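Local atomic coordinates of dnab-like replicative helicase (Bacillus phage SPP1, PDB entry 3BH0), a protein that probably couples ATP hydrolysis to 5'-3' unwinding of duplex DNA during phage replication, this chain being its C-terminal ATPase domain. Residues Gly120-Ala124 and Gln125-Ala129; Asp133-Ser136 and Glu137-Lys141; Val51-Phe55 and Thr56-Arg60. All coordinates share one frame; numbering follows the deposited sequence.

Interaction 1. Residues Gly120-Ala124 and Gln125-Ala129; sequences GSINA and QKIKA
The flat carboxamide of Asn123 lies across the start of the helix, with Gln125 N well above one of its faces and Lys126 CG on the other side, only a little out of the plane. Asn123 OD1 accepts from Gln125 N at 3.4 Å, a weak bond, long and off line. CG of Asn123 is anti to the backbone N (chi1 -176°), which turns the carboxamide toward the first helical turn. Lys126 crosses it at about a right angle, its CG 3.6 Å from Asn123 OD1, before its extended chain leads away. This is an N-cap: Asn123 precedes helix 124-128, and its own carbonyl O takes the Ile127 N-H at 3.0 Å, close to straight at 160°. Two residues upstream, helix 108-119 closes in a Schellman motif at Ser121, whose O bonds Lys141 NZ of the next long helix. On the apolar side Ile122 and Ile127 also meet at right angles, CD1 to CD1 at 3.9 Å. Ile127 packs further on Ile116 and Val117 of helix 108-119, while Ile122 leans on Leu142. Ala124 O has Ile127 CG2 at 3.3 Å and receives a weak bond from Lys128 N.

Interaction 2. Residues Asp133-Ser136 and Glu137-Lys141; sequences DFAS and EDWGK
Ser136 and Asp138 hold each other across Glu137, which is the centre of an inverse gamma turn in the linker between helix 131-134 and helix 139-150. The tight part is a pair of bonds running in opposite directions. Asp138 N gives its hydrogen to Ser136 O at 3.0 Å, coming from above the carbonyl plane rather than along a lone pair. In return, the Asp138 carboxylate reaches back and its OD2 accepts from Ser136 N at 2.7 Å. That donor arrives on the anti side of OD2, 34° out of the carboxylate plane; the bond is short, but bent at its hydrogen (133°). The side chain can make it because CG of Asp138 sits beside its own backbone N (chi1 -54°), on the side of the preceding turn. Ala135 closes in behind, with CB 3.7 Å from Asp138 OD2, so the same oxygen has a backbone N-H and a methyl group as neighbours.

The outer side is looser, and Ser136 and Glu137 are both exposed there. Glu137 starts away from Ser136, but its chain bends at chi2 and brings OE1 back to 3.7 Å from Ser136 CB, a van der Waals approach and no more. Trp139, also exposed, turns the end of its indole back toward the linker and makes a cation-pi contact with Arg131. Ala135 CB approaches the ring obliquely, 4.1 Å from Trp139 NE1. Ser136 O, already the acceptor for Asp138 N, lies at the edge of the indole near its plane, and its nearest ring atom is Trp139 CD1 at 3.2 Å.

Interaction 3. Residues Val51-Phe55 and Thr56-Arg60; sequences VPSGF and TELDR
Two torsions bring Ser53 and Asp59 together. OG of Ser53 stands between its backbone N and carbonyl carbon (chi1 60°), and CG of Asp59 lies beside its own N (chi1 -61°), which turns the carboxylate back from the helix toward the loop. There it spans two successive backbone N-H groups: Asp59 OD1 accepts from Ser53 N at 3.0 Å and Asp59 OD2 accepts from Gly54 N at 3.1 Å, the latter on the syn lone pair. OD1 has a second donor, the Ser53 hydroxyl, at a short 2.5 Å between Ser53 OG and Asp59 OD1. The two donors reach OD1 from opposite faces of the carboxylate plane, so the group is gripped by three bonds and can hardly rotate. Ser53 and Asp59 are both buried, and the three N-H and O-H donors would probably stabilise a negative charge on Asp59.

Apolar groups line the same spot. Pro52 CB lies 3.4 Å from Asp59 OD2, and Leu58 CD2 lies 3.4 Å from Ser53 OG. Ser53 OG has a second task as acceptor, taking the Phe55 N-H at 3.2 Å. Gly54, with a positive phi, lets the chain swing round to Phe55, the N-cap residue. Phe55 O then accepts from both Leu58 N and Asp59 N, the bond to Asp59 N being nearly straight at 3.1 Å. The Phe55 ring leads away into the core, where it meets Phe84 with the planes nearly parallel and touches Phe305 of strand 304-307. Ser53, through its OG and Phe55 N, forms an ST turn, and the carboxylate of Asp59 ties that turn to the first turn of helix 56-62, beside helix 81-93 of the P-loop NTPase core.

In the fold
Interaction 3 is the buried one, whereas interactions 1 and 2 are surface contacts on the rim of the domain, their centres about 27 and 32 Å from that of interaction 3. The two rim contacts are neighbours, with centres about 9 Å apart. They lie in series between helices 108-119 and 139-150 and touch directly, where Ile122 packs on Lys141 and Lys126 on Phe134 O. All three are local turns at or just before the start of a helix, but the chemistry changes with place. In interaction 3 a buried carboxylate is satisfied by several donors; interaction 2 uses a partly exposed aspartate and a tight turn; interaction 1 combines a weak side-chain cap, backbone bonds and an isoleucine pair.

Interaction 1. Residues Gly120-Ala124 and Gln125-Ala129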
ATOM      1  N   GLY A 120      16.909  -2.015   9.193  1.00 57.62           N
ATOM      2  CA  GLY A 120      18.292  -2.181   9.619  1.00 58.98           C
ATOM      3  C   GLY A 120      19.226  -2.885   8.652  1.00 59.83           C
ATOM      4  O   GLY A 120      20.386  -3.120   8.993  1.00 60.35           O
ATOM      5  N   SER A 121      18.747  -3.204   7.449  1.00 60.43           N
ATOM      6  CA  SER A 121      19.490  -4.059   6.515  1.00 61.32           C
ATOM      7  C   SER A 121      20.072  -5.304   7.201  1.00 61.85           C
ATOM      8  O   SER A 121      21.276  -5.583   7.118  1.00 62.08           O
ATOM      9  CB  SER A 121      20.582  -3.277   5.769  1.00 61.60           C
ATOM     10  OG  SER A 121      20.150  -2.886   4.476  1.00 62.46           O
ATOM     11  N   ILE A 122      19.207  -6.042   7.891  1.00 62.18           N
ATOM     12  CA  ILE A 122      19.581  -7.317   8.478  1.00 62.53           C
ATOM     13  C   ILE A 122      19.033  -8.444   7.593  1.00 63.11           C
ATOM     14  O   ILE A 122      18.053  -8.250   6.873  1.00 63.41           O
ATOM     15  CB  ILE A 122      19.072  -7.450   9.926  1.00 62.43           C
ATOM     16  CG1 ILE A 122      19.304  -6.141  10.696  1.00 62.23           C
ATOM     17  CG2 ILE A 122      19.754  -8.628  10.622  1.00 62.38           C
ATOM     18  CD1 ILE A 122      18.812  -6.151  12.133  1.00 62.29           C
ATOM     19  N   ASN A 123      19.684  -9.603   7.626  1.00 63.47           N
ATOM     20  CA  ASN A 123      19.258 -10.758   6.846  1.00 63.91           C
ATOM     21  C   ASN A 123      18.200 -11.595   7.584  1.00 64.18           C
ATOM     22  O   ASN A 123      18.339 -11.876   8.783  1.00 64.17           O
ATOM     23  CB  ASN A 123      20.475 -11.610   6.465  1.00 64.08           C
ATOM     24  CG  ASN A 123      20.117 -12.775   5.578  1.00 64.14           C
ATOM     25  OD1 ASN A 123      20.037 -13.916   6.039  1.00 64.59           O
ATOM     26  ND2 ASN A 123      19.878 -12.495   4.299  1.00 64.26           N
ATOM     27  N   ALA A 124      17.161 -12.000   6.850  1.00 64.50           N
ATOM     28  CA  ALA A 124      15.970 -12.632   7.425  1.00 64.82           C
ATOM     29  C   ALA A 124      16.206 -14.008   8.047  1.00 65.37           C
ATOM     30  O   ALA A 124      15.553 -14.357   9.023  1.00 65.00           O
ATOM     31  CB  ALA A 124      14.854 -12.699   6.390  1.00 64.71           C
ATOM     32  N   GLN A 125      17.116 -14.798   7.477  1.00 66.42           N
ATOM     33  CA  GLN A 125      17.413 -16.127   8.031  1.00 67.38           C
ATOM     34  C   GLN A 125      18.260 -16.033   9.291  1.00 68.00           C
ATOM     35  O   GLN A 125      18.041 -16.774  10.256  1.00 68.03           O
ATOM     36  CB  GLN A 125      18.085 -17.037   7.001  1.00 67.31           C
ATOM     37  CG  GLN A 125      17.135 -17.606   5.947  1.00 67.69           C
ATOM     38  CD  GLN A 125      15.838 -18.141   6.536  1.00 67.46           C
ATOM     39  OE1 GLN A 125      15.837 -19.091   7.327  1.00 67.29           O
ATOM     40  NE2 GLN A 125      14.723 -17.530   6.145  1.00 67.82           N
ATOM     41  N   LYS A 126      19.219 -15.111   9.271  1.00 68.99           N
ATOM     42  CA  LYS A 126      20.074 -14.851  10.423  1.00 70.10           C
ATOM     43  C   LYS A 126      19.227 -14.378  11.585  1.00 70.43           C
ATOM     44  O   LYS A 126      19.395 -14.844  12.711  1.00 70.23           O
ATOM     45  CB  LYS A 126      21.160 -13.824  10.080  1.00 70.30           C
ATOM     46  CG  LYS A 126      22.062 -14.288   8.944  1.00 71.58           C
ATOM     47  CD  LYS A 126      23.411 -13.598   8.942  1.00 74.29           C
ATOM     48  CE  LYS A 126      24.397 -14.387   8.071  1.00 75.72           C
ATOM     49  NZ  LYS A 126      25.767 -13.782   8.036  1.00 75.95           N
ATOM     50  N   ILE A 127      18.296 -13.469  11.288  1.00 71.26           N
ATOM     51  CA  ILE A 127      17.374 -12.959  12.295  1.00 72.02           C
ATOM     52  C   ILE A 127      16.336 -14.006  12.705  1.00 72.60           C
ATOM     53  O   ILE A 127      15.919 -14.036  13.876  1.00 72.72           O
ATOM     54  CB  ILE A 127      16.709 -11.611  11.855  1.00 71.80           C
ATOM     55  CG1 ILE A 127      16.491 -10.697  13.055  1.00 72.29           C
ATOM     56  CG2 ILE A 127      15.388 -11.821  11.132  1.00 71.90           C
ATOM     57  CD1 ILE A 127      16.416  -9.214  12.683  1.00 72.71           C
ATOM     58  N   LYS A 128      15.957 -14.864  11.740  1.00 73.43           N
ATOM     59  CA  LYS A 128      14.766 -15.740  11.830  1.00 74.09           C
ATOM     60  C   LYS A 128      14.774 -16.541  13.114  1.00 74.43           C
ATOM     61  O   LYS A 128      13.801 -16.529  13.894  1.00 75.14           O
ATOM     62  CB  LYS A 128      14.645 -16.683  10.616  1.00 74.08           C
ATOM     63  CG  LYS A 128      13.616 -17.793  10.814  1.00 73.74           C
ATOM     64  CD  LYS A 128      13.096 -18.357   9.510  1.00 73.99           C
ATOM     65  CE  LYS A 128      11.897 -19.250   9.781  1.00 73.46           C
ATOM     66  NZ  LYS A 128      11.421 -19.950   8.564  1.00 73.18           N
ATOM     67  N   ALA A 129      15.876 -17.255  13.306  1.00 74.20           N
ATOM     68  CA  ALA A 129      16.199 -17.803  14.587  1.00 74.08           C
ATOM     69  C   ALA A 129      17.673 -17.566  14.590  1.00 74.19           C
ATOM     70  O   ALA A 129      18.160 -16.691  13.865  1.00 74.25           O
ATOM     71  CB  ALA A 129      15.884 -19.270  14.646  1.00 73.97           C
TER

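Interaction 2. Residues Asp133-Ser136 and Glu137-Lys141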
ATOM      1  N   ASP A 133      23.363 -16.900  17.601  1.00 74.37           N
ATOM      2  CA  ASP A 133      24.674 -17.289  17.069  1.00 74.43           C
ATOM      3  C   ASP A 133      25.003 -16.794  15.660  1.00 74.38           C
ATOM      4  O   ASP A 133      26.098 -16.281  15.440  1.00 74.51           O
ATOM      5  CB  ASP A 133      24.931 -18.796  17.198  1.00 74.54           C
ATOM      6  CG  ASP A 133      23.891 -19.630  16.500  1.00 74.64           C
ATOM      7  OD1 ASP A 133      22.777 -19.113  16.304  1.00 75.51           O
ATOM      8  OD2 ASP A 133      24.177 -20.800  16.152  1.00 73.91           O
ATOM      9  N   PHE A 134      24.069 -16.932  14.717  1.00 74.40           N
ATOM     10  CA  PHE A 134      24.361 -16.655  13.291  1.00 74.51           C
ATOM     11  C   PHE A 134      24.664 -15.176  13.028  1.00 74.46           C
ATOM     12  O   PHE A 134      25.113 -14.817  11.944  1.00 74.49           O
ATOM     13  CB  PHE A 134      23.223 -17.132  12.356  1.00 74.44           C
ATOM     14  CG  PHE A 134      22.943 -18.630  12.388  1.00 74.62           C
ATOM     15  CD1 PHE A 134      22.049 -19.189  11.471  1.00 75.16           C
ATOM     16  CD2 PHE A 134      23.558 -19.480  13.311  1.00 75.11           C
ATOM     17  CE1 PHE A 134      21.755 -20.577  11.479  1.00 75.57           C
ATOM     18  CE2 PHE A 134      23.271 -20.866  13.337  1.00 75.84           C
ATOM     19  CZ  PHE A 134      22.366 -21.412  12.417  1.00 75.52           C
ATOM     20  N   ALA A 135      24.427 -14.326  14.024  1.00 74.64           N
ATOM     21  CA  ALA A 135      24.617 -12.887  13.873  1.00 74.94           C
ATOM     22  C   ALA A 135      26.000 -12.417  14.287  1.00 75.26           C
ATOM     23  O   ALA A 135      26.542 -12.849  15.307  1.00 75.12           O
ATOM     24  CB  ALA A 135      23.590 -12.141  14.661  1.00 74.70           C
ATOM     25  N   SER A 136      26.546 -11.499  13.496  1.00 75.73           N
ATOM     26  CA  SER A 136      27.797 -10.836  13.820  1.00 76.33           C
ATOM     27  C   SER A 136      27.513  -9.607  14.688  1.00 76.51           C
ATOM     28  O   SER A 136      26.688  -9.667  15.603  1.00 76.78           O
ATOM     29  CB  SER A 136      28.533 -10.456  12.532  1.00 76.45           C
ATOM     30  OG  SER A 136      28.774 -11.608  11.732  1.00 76.87           O
ATOM     31  N   GLU A 137      28.197  -8.503  14.402  1.00 76.68           N
ATOM     32  CA  GLU A 137      27.945  -7.226  15.063  1.00 76.74           C
ATOM     33  C   GLU A 137      26.785  -6.507  14.367  1.00 76.75           C
ATOM     34  O   GLU A 137      26.909  -5.361  13.906  1.00 76.59           O
ATOM     35  CB  GLU A 137      29.219  -6.376  15.098  1.00 77.01           C
ATOM     36  CG  GLU A 137      30.279  -6.871  16.098  1.00 77.62           C
ATOM     37  CD  GLU A 137      30.893  -8.226  15.733  1.00 78.91           C
ATOM     38  OE1 GLU A 137      31.033  -8.535  14.526  1.00 79.93           O
ATOM     39  OE2 GLU A 137      31.245  -8.990  16.659  1.00 79.08           O
ATOM     40  N   ASP A 138      25.662  -7.228  14.295  1.00 76.56           N
ATOM     41  CA  ASP A 138      24.411  -6.771  13.700  1.00 76.17           C
ATOM     42  C   ASP A 138      23.462  -6.253  14.780  1.00 75.98           C
ATOM     43  O   ASP A 138      22.332  -5.852  14.478  1.00 76.19           O
ATOM     44  CB  ASP A 138      23.719  -7.933  12.971  1.00 76.18           C
ATOM     45  CG  ASP A 138      24.608  -8.610  11.947  1.00 76.43           C
ATOM     46  OD1 ASP A 138      24.978  -7.964  10.942  1.00 77.52           O
ATOM     47  OD2 ASP A 138      24.919  -9.804  12.139  1.00 76.25           O
ATOM     48  N   TRP A 139      23.911  -6.281  16.038  1.00 75.41           N
ATOM     49  CA  TRP A 139      23.060  -5.913  17.176  1.00 74.93           C
ATOM     50  C   TRP A 139      22.862  -4.404  17.297  1.00 74.92           C
ATOM     51  O   TRP A 139      21.884  -3.943  17.896  1.00 74.85           O
ATOM     52  CB  TRP A 139      23.610  -6.494  18.478  1.00 74.58           C
ATOM     53  CG  TRP A 139      23.696  -7.979  18.447  1.00 74.10           C
ATOM     54  CD1 TRP A 139      24.732  -8.726  17.970  1.00 73.66           C
ATOM     55  CD2 TRP A 139      22.703  -8.907  18.897  1.00 74.03           C
ATOM     56  NE1 TRP A 139      24.451 -10.062  18.097  1.00 73.76           N
ATOM     57  CE2 TRP A 139      23.212 -10.203  18.666  1.00 73.75           C
ATOM     58  CE3 TRP A 139      21.431  -8.772  19.474  1.00 73.99           C
ATOM     59  CZ2 TRP A 139      22.496 -11.362  18.993  1.00 73.66           C
ATOM     60  CZ3 TRP A 139      20.720  -9.923  19.798  1.00 73.83           C
ATOM     61  CH2 TRP A 139      21.257 -11.202  19.554  1.00 73.95           C
ATOM     62  N   GLY A 140      23.806  -3.650  16.737  1.00 74.88           N
ATOM     63  CA  GLY A 140      23.702  -2.195  16.648  1.00 74.81           C
ATOM     64  C   GLY A 140      22.646  -1.819  15.629  1.00 74.60           C
ATOM     65  O   GLY A 140      21.857  -0.902  15.853  1.00 74.70           O
ATOM     66  N   LYS A 141      22.644  -2.544  14.509  1.00 74.40           N
ATOM     67  CA  LYS A 141      21.573  -2.480  13.513  1.00 74.15           C
ATOM     68  C   LYS A 141      20.198  -2.784  14.127  1.00 73.91           C
ATOM     69  O   LYS A 141      19.265  -1.997  13.971  1.00 73.88           O
ATOM     70  CB  LYS A 141      21.849  -3.457  12.362  1.00 74.05           C
ATOM     71  CG  LYS A 141      22.897  -3.005  11.372  1.00 73.48           C
ATOM     72  CD  LYS A 141      23.226  -4.139  10.427  1.00 73.05           C
ATOM     73  CE  LYS A 141      24.043  -3.649   9.253  1.00 73.36           C
ATOM     74  NZ  LYS A 141      24.104  -4.690   8.183  1.00 73.57           N
TER

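Interaction 3. Residues Val51-Phe55 and Thr56-Arg60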
ATOM      1  N   VAL A  51       0.389  12.546   0.532  1.00 51.29           N
ATOM      2  CA  VAL A  51       1.215  11.610   1.267  1.00 50.43           C
ATOM      3  C   VAL A  51       2.115  10.889   0.279  1.00 50.07           C
ATOM      4  O   VAL A  51       1.626  10.321  -0.706  1.00 49.79           O
ATOM      5  CB  VAL A  51       0.355  10.551   1.991  1.00 50.54           C
ATOM      6  CG1 VAL A  51       1.218   9.720   2.911  1.00 50.53           C
ATOM      7  CG2 VAL A  51      -0.784  11.200   2.765  1.00 49.99           C
ATOM      8  N   PRO A  52       3.434  10.901   0.536  1.00 49.84           N
ATOM      9  CA  PRO A  52       4.348  10.215  -0.382  1.00 49.43           C
ATOM     10  C   PRO A  52       4.382   8.692  -0.154  1.00 48.81           C
ATOM     11  O   PRO A  52       4.365   8.225   0.993  1.00 48.99           O
ATOM     12  CB  PRO A  52       5.708  10.835  -0.043  1.00 49.36           C
ATOM     13  CG  PRO A  52       5.598  11.205   1.415  1.00 49.70           C
ATOM     14  CD  PRO A  52       4.147  11.528   1.672  1.00 49.90           C
ATOM     15  N   SER A  53       4.417   7.939  -1.249  1.00 48.26           N
ATOM     16  CA  SER A  53       4.779   6.520  -1.224  1.00 47.40           C
ATOM     17  C   SER A  53       6.251   6.370  -0.842  1.00 47.43           C
ATOM     18  O   SER A  53       6.635   5.378  -0.231  1.00 47.44           O
ATOM     19  CB  SER A  53       4.577   5.923  -2.601  1.00 47.13           C
ATOM     20  OG  SER A  53       5.392   6.596  -3.539  1.00 45.50           O
ATOM     21  N   GLY A  54       7.060   7.371  -1.208  1.00 47.39           N
ATOM     22  CA  GLY A  54       8.493   7.386  -0.946  1.00 47.48           C
ATOM     23  C   GLY A  54       9.272   6.911  -2.161  1.00 47.76           C
ATOM     24  O   GLY A  54      10.505   6.862  -2.154  1.00 47.55           O
ATOM     25  N   PHE A  55       8.536   6.536  -3.202  1.00 48.02           N
ATOM     26  CA  PHE A  55       9.133   6.182  -4.461  1.00 48.32           C
ATOM     27  C   PHE A  55       9.023   7.396  -5.363  1.00 49.19           C
ATOM     28  O   PHE A  55       7.958   7.705  -5.921  1.00 49.48           O
ATOM     29  CB  PHE A  55       8.498   4.917  -5.050  1.00 48.06           C
ATOM     30  CG  PHE A  55       8.517   3.742  -4.105  1.00 47.49           C
ATOM     31  CD1 PHE A  55       9.721   3.246  -3.611  1.00 47.30           C
ATOM     32  CD2 PHE A  55       7.337   3.141  -3.691  1.00 47.20           C
ATOM     33  CE1 PHE A  55       9.743   2.169  -2.719  1.00 46.44           C
ATOM     34  CE2 PHE A  55       7.358   2.054  -2.803  1.00 45.72           C
ATOM     35  CZ  PHE A  55       8.558   1.579  -2.323  1.00 46.34           C
ATOM     36  N   THR A  56      10.150   8.093  -5.464  1.00 49.78           N
ATOM     37  CA  THR A  56      10.273   9.380  -6.141  1.00 50.29           C
ATOM     38  C   THR A  56       9.383   9.499  -7.388  1.00 50.25           C
ATOM     39  O   THR A  56       8.522  10.381  -7.462  1.00 50.28           O
ATOM     40  CB  THR A  56      11.775   9.651  -6.483  1.00 50.55           C
ATOM     41  OG1 THR A  56      12.585   9.367  -5.327  1.00 51.13           O
ATOM     42  CG2 THR A  56      12.007  11.096  -6.928  1.00 50.48           C
ATOM     43  N   GLU A  57       9.581   8.586  -8.337  1.00 50.15           N
ATOM     44  CA  GLU A  57       8.983   8.701  -9.659  1.00 50.07           C
ATOM     45  C   GLU A  57       7.503   8.395  -9.683  1.00 49.55           C
ATOM     46  O   GLU A  57       6.828   8.738 -10.638  1.00 49.86           O
ATOM     47  CB  GLU A  57       9.718   7.805 -10.670  1.00 50.32           C
ATOM     48  CG  GLU A  57      11.108   8.296 -11.054  1.00 52.20           C
ATOM     49  CD  GLU A  57      11.115   9.742 -11.549  1.00 55.14           C
ATOM     50  OE1 GLU A  57      10.247  10.105 -12.387  1.00 55.98           O
ATOM     51  OE2 GLU A  57      11.993  10.516 -11.087  1.00 56.85           O
ATOM     52  N   LEU A  58       7.008   7.724  -8.651  1.00 49.22           N
ATOM     53  CA  LEU A  58       5.584   7.447  -8.539  1.00 48.85           C
ATOM     54  C   LEU A  58       4.884   8.669  -7.942  1.00 48.80           C
ATOM     55  O   LEU A  58       3.792   9.041  -8.373  1.00 48.18           O
ATOM     56  CB  LEU A  58       5.331   6.175  -7.705  1.00 48.70           C
ATOM     57  CG  LEU A  58       3.912   5.933  -7.162  1.00 48.74           C
ATOM     58  CD1 LEU A  58       2.958   5.559  -8.286  1.00 48.29           C
ATOM     59  CD2 LEU A  58       3.889   4.882  -6.044  1.00 48.50           C
ATOM     60  N   ASP A  59       5.533   9.276  -6.949  1.00 49.11           N
ATOM     61  CA  ASP A  59       5.083  10.526  -6.349  1.00 49.63           C
ATOM     62  C   ASP A  59       5.109  11.675  -7.362  1.00 50.00           C
ATOM     63  O   ASP A  59       4.288  12.577  -7.292  1.00 49.85           O
ATOM     64  CB  ASP A  59       5.912  10.857  -5.098  1.00 49.53           C
ATOM     65  CG  ASP A  59       5.796   9.792  -4.014  1.00 48.96           C
ATOM     66  OD1 ASP A  59       4.853   8.982  -4.077  1.00 48.83           O
ATOM     67  OD2 ASP A  59       6.649   9.753  -3.102  1.00 48.21           O
ATOM     68  N   ARG A  60       6.037  11.622  -8.315  1.00 50.94           N
ATOM     69  CA  ARG A  60       6.051  12.569  -9.429  1.00 52.19           C
ATOM     70  C   ARG A  60       4.747  12.490 -10.223  1.00 52.25           C
ATOM     71  O   ARG A  60       4.164  13.529 -10.563  1.00 53.12           O
ATOM     72  CB  ARG A  60       7.248  12.331 -10.357  1.00 52.11           C
ATOM     73  CG  ARG A  60       7.740  13.592 -11.086  1.00 53.60           C
ATOM     74  CD  ARG A  60       8.980  13.322 -11.972  1.00 54.09           C
ATOM     75  NE  ARG A  60       8.619  12.858 -13.323  1.00 58.84           N
ATOM     76  CZ  ARG A  60       9.473  12.699 -14.345  1.00 60.01           C
ATOM     77  NH1 ARG A  60      10.773  12.966 -14.207  1.00 60.44           N
ATOM     78  NH2 ARG A  60       9.027  12.274 -15.527  1.00 59.26           N
TER